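Local coordinates for protein 5-Carboxyvanillate Decarboxylase (PDB 4QRN) that probably removes the carboxyl group from 5-carboxyvanillate at a manganese-containing active site of the amidohydrolase superfamily, at residues E159-E164 / D194-A199; G185-E190 / L242-T247; E202-L207 / Y254-I259. All coordinates share one frame; numbering follows the deposited sequence. Where two conformers were deposited one is given.

Interaction 1: E159-E164 / D194-A199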
# COMPACT_ATOMS: atom_id res chain seq x y z
N GLU A 159 -8.05 29.74 3.55
CA GLU A 159 -7.69 30.95 4.25
C GLU A 159 -8.25 30.95 5.68
O GLU A 159 -7.56 31.34 6.63
CB GLU A 159 -8.16 32.17 3.46
CG GLU A 159 -7.39 32.29 2.14
CD GLU A 159 -7.92 33.37 1.23
OE1 GLU A 159 -8.52 34.34 1.76
OE2 GLU A 159 -7.75 33.24 -0.00
N TRP A 160 -9.48 30.48 5.85
CA TRP A 160 -10.02 30.34 7.21
C TRP A 160 -9.19 29.32 7.98
O TRP A 160 -8.87 29.51 9.15
CB TRP A 160 -11.49 29.91 7.20
CG TRP A 160 -12.00 29.69 8.59
CD1 TRP A 160 -12.53 30.63 9.42
CD2 TRP A 160 -12.00 28.46 9.32
NE1 TRP A 160 -12.87 30.06 10.62
CE2 TRP A 160 -12.55 28.72 10.58
CE3 TRP A 160 -11.60 27.15 9.03
CZ2 TRP A 160 -12.69 27.74 11.56
CZ3 TRP A 160 -11.73 26.16 10.01
CH2 TRP A 160 -12.28 26.47 11.25
N SER A 161 -8.83 28.23 7.30
CA SER A 161 -8.04 27.19 7.95
C SER A 161 -6.70 27.73 8.44
O SER A 161 -6.25 27.38 9.53
CB SER A 161 -7.83 26.01 7.01
OG SER A 161 -9.06 25.31 6.77
N ALA A 162 -6.08 28.61 7.66
CA ALA A 162 -4.85 29.26 8.08
C ALA A 162 -5.08 30.09 9.35
O ALA A 162 -4.27 30.05 10.28
CB ALA A 162 -4.30 30.12 6.95
N ARG A 163 -6.18 30.85 9.39
CA ARG A 163 -6.50 31.59 10.61
C ARG A 163 -6.71 30.66 11.80
O ARG A 163 -6.31 31.01 12.92
CB ARG A 163 -7.74 32.49 10.41
CG ARG A 163 -7.51 33.57 9.37
CD ARG A 163 -8.63 34.60 9.30
NE ARG A 163 -9.97 34.09 8.97
CZ ARG A 163 -10.46 33.95 7.73
NH1 ARG A 163 -9.72 34.19 6.66
NH2 ARG A 163 -11.72 33.54 7.57
N GLU A 164 -7.31 29.50 11.56
CA GLU A 164 -7.59 28.56 12.64
C GLU A 164 -6.32 27.84 13.12
O GLU A 164 -6.22 27.49 14.31
CB GLU A 164 -8.67 27.57 12.19
CG GLU A 164 -9.29 26.76 13.34
CD GLU A 164 -10.23 27.55 14.26
OE1 GLU A 164 -10.29 28.81 14.20
OE2 GLU A 164 -10.92 26.89 15.08
N ASP A 194 -2.44 26.04 -0.60
CA ASP A 194 -1.18 26.59 -0.12
C ASP A 194 -1.28 27.43 1.17
O ASP A 194 -0.36 27.35 1.97
CB ASP A 194 -0.52 27.41 -1.24
CG ASP A 194 0.89 27.82 -0.88
OD1 ASP A 194 1.74 26.93 -0.69
OD2 ASP A 194 1.14 29.04 -0.77
N PRO A 195 -2.37 28.19 1.39
CA PRO A 195 -2.43 28.94 2.65
C PRO A 195 -2.27 28.09 3.90
O PRO A 195 -1.79 28.60 4.92
CB PRO A 195 -3.80 29.62 2.58
CG PRO A 195 -4.02 29.84 1.10
CD PRO A 195 -3.49 28.55 0.49
N ILE A 196 -2.69 26.83 3.85
CA ILE A 196 -2.57 25.97 5.01
C ILE A 196 -1.08 25.72 5.30
O ILE A 196 -0.67 25.79 6.47
CB ILE A 196 -3.32 24.66 4.73
CG1 ILE A 196 -4.84 24.93 4.79
CG2 ILE A 196 -2.87 23.54 5.70
CD1 ILE A 196 -5.69 23.78 4.25
N PHE A 197 -0.30 25.42 4.27
CA PHE A 197 1.13 25.22 4.48
C PHE A 197 1.84 26.47 4.93
O PHE A 197 2.70 26.40 5.80
CB PHE A 197 1.76 24.62 3.23
CG PHE A 197 1.23 23.24 2.94
CD1 PHE A 197 1.57 22.20 3.78
CD2 PHE A 197 0.36 23.00 1.90
CE1 PHE A 197 1.09 20.92 3.57
CE2 PHE A 197 -0.14 21.72 1.68
CZ PHE A 197 0.22 20.67 2.51
N ARG A 198 1.48 27.62 4.38
CA ARG A 198 2.08 28.88 4.81
C ARG A 198 1.86 29.06 6.32
O ARG A 198 2.78 29.45 7.05
CB ARG A 198 1.51 30.06 4.04
CG ARG A 198 2.02 30.14 2.59
CD ARG A 198 3.43 30.70 2.43
NE ARG A 198 3.46 32.10 2.83
CZ ARG A 198 3.02 33.11 2.08
NH1 ARG A 198 2.62 32.87 0.83
NH2 ARG A 198 3.00 34.34 2.57
N ALA A 199 0.65 28.78 6.79
CA ALA A 199 0.34 28.96 8.20
C ALA A 199 1.09 27.98 9.09
O ALA A 199 1.57 28.36 10.15
CB ALA A 199 -1.17 28.85 8.42
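The hydroxyl of S161 is gripped twice, by D157 O and A154 N, while the CB that carries it packs against I196. OG stands anti to the carbonyl carbon, beside its own backbone N (chi1 -68°), a rotation that directs it to these partners, which lie just before the helix, and presents CB to I196. S161 CB lies 3.9 Å from I196 CG1 and 4.1 Å from CD1 of the same isoleucine. The ethyl arm of I196 is extended (chi2 168°) and runs alongside the serine.

The middle of the contact is the methyl of A162. It meets A199 methyl to methyl, CB to CB at 3.7 Å, and on another flank its CB comes within 3.6 Å of P195 O. That oxygen is already used inside the helix, accepting from A199 N at 3.1 Å, so the alanine covers a satisfied carbonyl. At the outer end the proline ring is touched by the aliphatic part of E159, with CG of E159 4.3 Å from CG of P195. No hydrogen bond links the segments; small side chains let the two axes approach to 7.9 Å with an angle of 16° between their directions. Behind the contact, I196 and A199 also lean on I165 of the first helix, and W160 turns to helix 122-142. Two nearly parallel helices, 158-170 and 194-203, each following a parallel strand, pack here as adjoining outer helices of the amidohydrolase (beta/alpha)8 barrel.

Interaction 2: G185-E190 / L242-T247. With ACT (acetate ion), chain L.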
# COMPACT_ATOMS: atom_id res chain seq x y z
N GLY A 185 -12.52 14.93 -2.33
CA GLY A 185 -11.84 14.40 -3.50
C GLY A 185 -10.65 15.20 -3.98
O GLY A 185 -10.04 14.84 -5.00
N ARG A 186 -10.30 16.27 -3.26
CA ARG A 186 -9.17 17.13 -3.61
C ARG A 186 -8.04 16.92 -2.61
O ARG A 186 -8.28 16.76 -1.41
CB ARG A 186 -9.58 18.61 -3.59
CG ARG A 186 -10.71 18.92 -4.55
CD ARG A 186 -11.11 20.38 -4.44
NE ARG A 186 -10.07 21.22 -5.02
CZ ARG A 186 -10.15 22.54 -5.08
NH1 ARG A 186 -11.20 23.16 -4.56
NH2 ARG A 186 -9.18 23.23 -5.67
N TYR A 187 -6.82 17.01 -3.12
CA TYR A 187 -5.60 16.72 -2.36
C TYR A 187 -4.77 17.97 -2.14
O TYR A 187 -4.85 18.93 -2.91
CB TYR A 187 -4.80 15.60 -3.09
CG TYR A 187 -5.58 14.29 -3.07
CD1 TYR A 187 -6.55 14.00 -4.03
CD2 TYR A 187 -5.42 13.41 -2.00
CE1 TYR A 187 -7.33 12.85 -3.94
CE2 TYR A 187 -6.19 12.24 -1.90
CZ TYR A 187 -7.15 11.98 -2.87
OH TYR A 187 -7.95 10.87 -2.79
N LEU A 188 -3.97 17.92 -1.10
CA LEU A 188 -3.29 19.13 -0.59
C LEU A 188 -2.16 19.61 -1.48
O LEU A 188 -1.63 20.69 -1.24
CB LEU A 188 -2.77 18.88 0.83
CG LEU A 188 -3.86 18.72 1.91
CD1 LEU A 188 -3.20 18.13 3.13
CD2 LEU A 188 -4.57 20.06 2.24
N ASP A 189 -1.78 18.83 -2.49
CA ASP A 189 -0.79 19.29 -3.46
C ASP A 189 -1.33 20.35 -4.41
O ASP A 189 -0.56 20.97 -5.12
CB ASP A 189 -0.26 18.12 -4.27
CG ASP A 189 -1.37 17.37 -4.99
OD1 ASP A 189 -2.09 16.61 -4.32
OD2 ASP A 189 -1.53 17.58 -6.22
N GLU A 190 -2.64 20.55 -4.45
CA GLU A 190 -3.18 21.62 -5.31
C GLU A 190 -2.78 22.98 -4.75
O GLU A 190 -2.79 23.17 -3.52
CB GLU A 190 -4.70 21.59 -5.37
CG GLU A 190 -5.29 20.46 -6.15
CD GLU A 190 -6.75 20.75 -6.43
OE1 GLU A 190 -7.05 21.85 -6.95
OE2 GLU A 190 -7.59 19.92 -6.09
N LEU A 242 0.40 11.48 0.98
CA LEU A 242 1.75 11.87 1.36
C LEU A 242 2.68 11.81 0.15
O LEU A 242 3.50 12.72 -0.08
CB LEU A 242 2.26 11.01 2.50
CG LEU A 242 3.70 11.29 2.93
CD1 LEU A 242 3.93 12.76 3.31
CD2 LEU A 242 4.06 10.37 4.07
N LEU A 243 2.57 10.74 -0.65
CA LEU A 243 3.45 10.61 -1.80
C LEU A 243 3.25 11.76 -2.80
O LEU A 243 4.21 12.30 -3.34
CB LEU A 243 3.24 9.26 -2.47
CG LEU A 243 4.16 8.93 -3.64
CD1 LEU A 243 5.64 9.01 -3.26
CD2 LEU A 243 3.84 7.53 -4.18
N ARG A 244 1.99 12.15 -3.05
CA ARG A 244 1.64 13.28 -3.93
C ARG A 244 2.30 14.56 -3.45
O ARG A 244 2.79 15.37 -4.22
CB ARG A 244 0.11 13.51 -3.95
CG ARG A 244 -0.63 12.56 -4.89
CD ARG A 244 -2.15 12.76 -4.99
NE ARG A 244 -2.52 14.09 -5.46
CZ ARG A 244 -3.53 14.36 -6.28
NH1 ARG A 244 -3.80 15.62 -6.57
NH2 ARG A 244 -4.28 13.40 -6.81
N LEU A 245 2.26 14.77 -2.14
CA LEU A 245 2.88 15.96 -1.57
C LEU A 245 4.40 15.94 -1.71
O LEU A 245 5.01 16.96 -2.05
CB LEU A 245 2.47 16.11 -0.12
CG LEU A 245 1.08 16.69 0.07
CD1 LEU A 245 0.58 16.45 1.49
CD2 LEU A 245 1.08 18.20 -0.24
N ILE A 246 5.02 14.79 -1.45
CA ILE A 246 6.46 14.70 -1.62
C ILE A 246 6.82 15.00 -3.07
O ILE A 246 7.71 15.81 -3.36
CB ILE A 246 6.99 13.32 -1.19
CG1 ILE A 246 6.82 13.12 0.33
CG2 ILE A 246 8.44 13.15 -1.63
CD1 ILE A 246 7.04 11.70 0.77
N THR A 247 6.11 14.39 -4.01
CA THR A 247 6.51 14.48 -5.41
C THR A 247 6.12 15.79 -6.08
O THR A 247 6.69 16.12 -7.11
CB THR A 247 6.05 13.27 -6.23
OG1 THR A 247 4.62 13.16 -6.18
CG2 THR A 247 6.71 11.99 -5.69
C ACT L . -13.80 21.93 -2.45
O ACT L . -12.72 22.54 -2.64
OXT ACT L . -14.25 21.24 -3.40
CH3 ACT L . -14.53 22.03 -1.14
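A carboxylate-guanidinium salt bridge beside the subunit interface ties D189, in the type I turn Y187-E190, to R244 of helix 233-248. R244 grips side-on: NE reaches D189 OD1 at 2.8 Å, from above the carboxylate plane, and NH1 reaches D189 OD2 at 3.0 Å through the syn lone pair. NH1 also bonds OD1, which thus takes two donors. The two planes are 54° apart. Both side chains were modelled in two conformers, and these bonds belong to one of them. Y187 CB sits over one face of the guanidinium, 3.6 Å from R244 NE. Beside the polar pair, L245 CD2 packs on the turn, 3.7 Å from D189 N and 4.1 Å from L188 CB.

Within the turn segment R186 makes a second side-on pair, NE to E190 OE2 at 3.0 Å and NH2 to E190 OE1 at 2.8 Å, both nearly straight. An acetate, probably from the crystallisation liquor, lies at the edge by NH1. With a methionine in place of R186, the E190 carboxylate would probably be left without its charge partner and become free to turn.

R244 NH2 is bridged to E224 of the second subunit. The D189-R244 bridge and a hydrogen bond from Y187 OH to E237 join the loop after strand 177-179 to helix 233-248, whose L245 leans inward on I259 of strand 259-261 and whose L243 faces helices 268-284 and 298-304.

Interaction 3: E202-L207 / Y254-I259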
# COMPACT_ATOMS: atom_id res chain seq x y z
N GLU A 202 4.50 29.25 9.48
CA GLU A 202 4.48 30.44 10.35
C GLU A 202 4.43 30.07 11.84
O GLU A 202 5.12 30.67 12.65
CB GLU A 202 3.31 31.34 10.00
CG GLU A 202 3.50 32.09 8.68
CD GLU A 202 2.24 32.67 8.07
OE1 GLU A 202 1.14 32.52 8.65
OE2 GLU A 202 2.36 33.29 7.00
N VAL A 203 3.58 29.11 12.20
CA VAL A 203 3.50 28.68 13.60
C VAL A 203 4.52 27.58 13.93
O VAL A 203 4.69 27.22 15.10
CB VAL A 203 2.07 28.19 14.00
CG1 VAL A 203 1.03 29.31 13.82
CG2 VAL A 203 1.68 26.93 13.24
N ASP A 204 5.23 27.11 12.91
CA ASP A 204 6.23 26.03 13.01
C ASP A 204 5.68 24.77 13.67
O ASP A 204 6.27 24.25 14.62
CB ASP A 204 7.50 26.51 13.72
CG ASP A 204 8.64 25.53 13.59
OD1 ASP A 204 8.74 24.83 12.55
OD2 ASP A 204 9.43 25.42 14.56
N GLN A 205 4.55 24.30 13.18
CA GLN A 205 3.93 23.12 13.75
C GLN A 205 3.77 22.03 12.70
O GLN A 205 3.68 22.34 11.51
CB GLN A 205 2.56 23.46 14.33
CG GLN A 205 2.68 24.30 15.57
CD GLN A 205 1.36 24.53 16.26
OE1 GLN A 205 0.31 24.47 15.62
NE2 GLN A 205 1.40 24.80 17.57
N PRO A 206 3.71 20.78 13.16
CA PRO A 206 3.53 19.67 12.22
C PRO A 206 2.09 19.52 11.78
O PRO A 206 1.14 19.87 12.49
CB PRO A 206 3.93 18.45 13.06
CG PRO A 206 3.57 18.87 14.47
CD PRO A 206 3.92 20.32 14.54
N LEU A 207 1.96 18.95 10.59
CA LEU A 207 0.71 18.49 10.04
C LEU A 207 0.64 16.99 10.18
O LEU A 207 1.54 16.29 9.68
CB LEU A 207 0.67 18.84 8.55
CG LEU A 207 -0.48 18.21 7.77
CD1 LEU A 207 -1.87 18.64 8.31
CD2 LEU A 207 -0.36 18.56 6.30
N TYR A 254 8.81 24.25 1.29
CA TYR A 254 8.72 24.49 2.73
C TYR A 254 9.68 23.54 3.46
O TYR A 254 9.26 22.53 4.02
CB TYR A 254 7.28 24.27 3.22
CG TYR A 254 6.31 25.22 2.57
CD1 TYR A 254 6.42 26.60 2.77
CD2 TYR A 254 5.31 24.76 1.72
CE1 TYR A 254 5.55 27.48 2.17
CE2 TYR A 254 4.43 25.65 1.12
CZ TYR A 254 4.56 27.00 1.34
OH TYR A 254 3.71 27.90 0.73
N PRO A 255 10.99 23.85 3.45
CA PRO A 255 11.96 22.90 3.99
C PRO A 255 11.80 22.62 5.48
O PRO A 255 12.25 21.57 5.93
CB PRO A 255 13.31 23.57 3.70
CG PRO A 255 13.03 24.52 2.61
CD PRO A 255 11.63 24.97 2.76
N SER A 256 11.19 23.53 6.24
CA SER A 256 11.01 23.27 7.67
C SER A 256 9.80 22.38 7.96
O SER A 256 9.69 21.87 9.08
CB SER A 256 10.85 24.57 8.44
OG SER A 256 9.62 25.21 8.19
N LEU A 257 8.91 22.21 7.00
CA LEU A 257 7.64 21.53 7.28
C LEU A 257 7.82 20.07 7.66
O LEU A 257 8.53 19.33 6.97
CB LEU A 257 6.76 21.63 6.05
CG LEU A 257 5.39 20.95 6.11
CD1 LEU A 257 4.48 21.68 7.08
CD2 LEU A 257 4.79 20.89 4.72
N GLN A 258 7.17 19.67 8.75
CA GLN A 258 7.13 18.27 9.16
C GLN A 258 5.71 17.75 8.94
O GLN A 258 4.75 18.35 9.40
CB GLN A 258 7.50 18.11 10.63
CG GLN A 258 8.88 18.68 10.96
CD GLN A 258 9.99 17.95 10.23
OE1 GLN A 258 10.08 16.73 10.32
NE2 GLN A 258 10.81 18.68 9.46
N ILE A 259 5.61 16.61 8.24
CA ILE A 259 4.35 15.90 8.08
C ILE A 259 4.46 14.56 8.79
O ILE A 259 5.39 13.79 8.56
CB ILE A 259 3.94 15.71 6.61
CG1 ILE A 259 3.77 17.08 5.94
CG2 ILE A 259 2.64 14.87 6.55
CD1 ILE A 259 3.34 17.03 4.46
O HOH W 1 7.60 24.37 10.05
O HOH W 2 6.22 21.91 10.45
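L207 and I259 form a parallel beta bridge, their CA atoms 4.9 Å apart, at the start of two strands; the touching parts, 204-207 and 256-259, run 21° apart end to end. L207 N donates to Q258 O at 3.1 Å. The same oxygen receives a CA-H...O contact from P206 CA at 3.3 Å, and a second such contact joins I259 CA to L207 O.

Before the bridge the chains are linked by water. One molecule donates to Q205 O and accepts from Q258 N, taking the place of a direct bond between the backbones. Another lies between D204 and S256, hydrogen-bonded to D204 OD1 at 2.8 Å and to S256 OG at 2.9 Å. D204 has positive phi and is the C-prime residue of the Schellman motif that ends helix 194-203. Its CG stands anti to the backbone N (chi1 -168°), sending OD1 toward the water, while OD2 is paired with K372.

The side chains of L207 and I259 lie on the same face of the sheet, and L207 CD2 meets I259 CG1 loosely at 4.4 Å. CG2 of I259, anti to its backbone N, comes 3.6 Å from L207 O, beside the strand backbone. Q258 instead leads its amide away from 202-207, bonding R330 through OE1 and S304 O through NE2.

L207 also packs on L200 of helix 194-203 and on I177 and I179 of strand 177-179, whereas I259 touches F251 of helix 250-253. The bridge thus sets strand 207-209 between 177-179 and 259-261 in the parallel barrel sheet, with the helices 194-203 and 250-253 against it.

Overall arrangement
Following the chain, interaction 1 closes first, bringing helix 194-203 beside helix 158-170 after the chain has passed through strand 177-179. Interaction 2 opens within that loop, at 185-190, and closes only at 242-247, so the two cross. Interaction 3 starts after interaction 1 has closed, leaving those two in series, and ends beyond 242-247, so it crosses interaction 2. F197 joins all three: its ring reaches L188, L245 and L257, and its CB meets Y254. L242 also packs on I259, and L188 on L207. Together the contacts tie outer helices, the loop after strand 177-179, and the parallel strands 207-209 and 259-261 into one sector of the barrel.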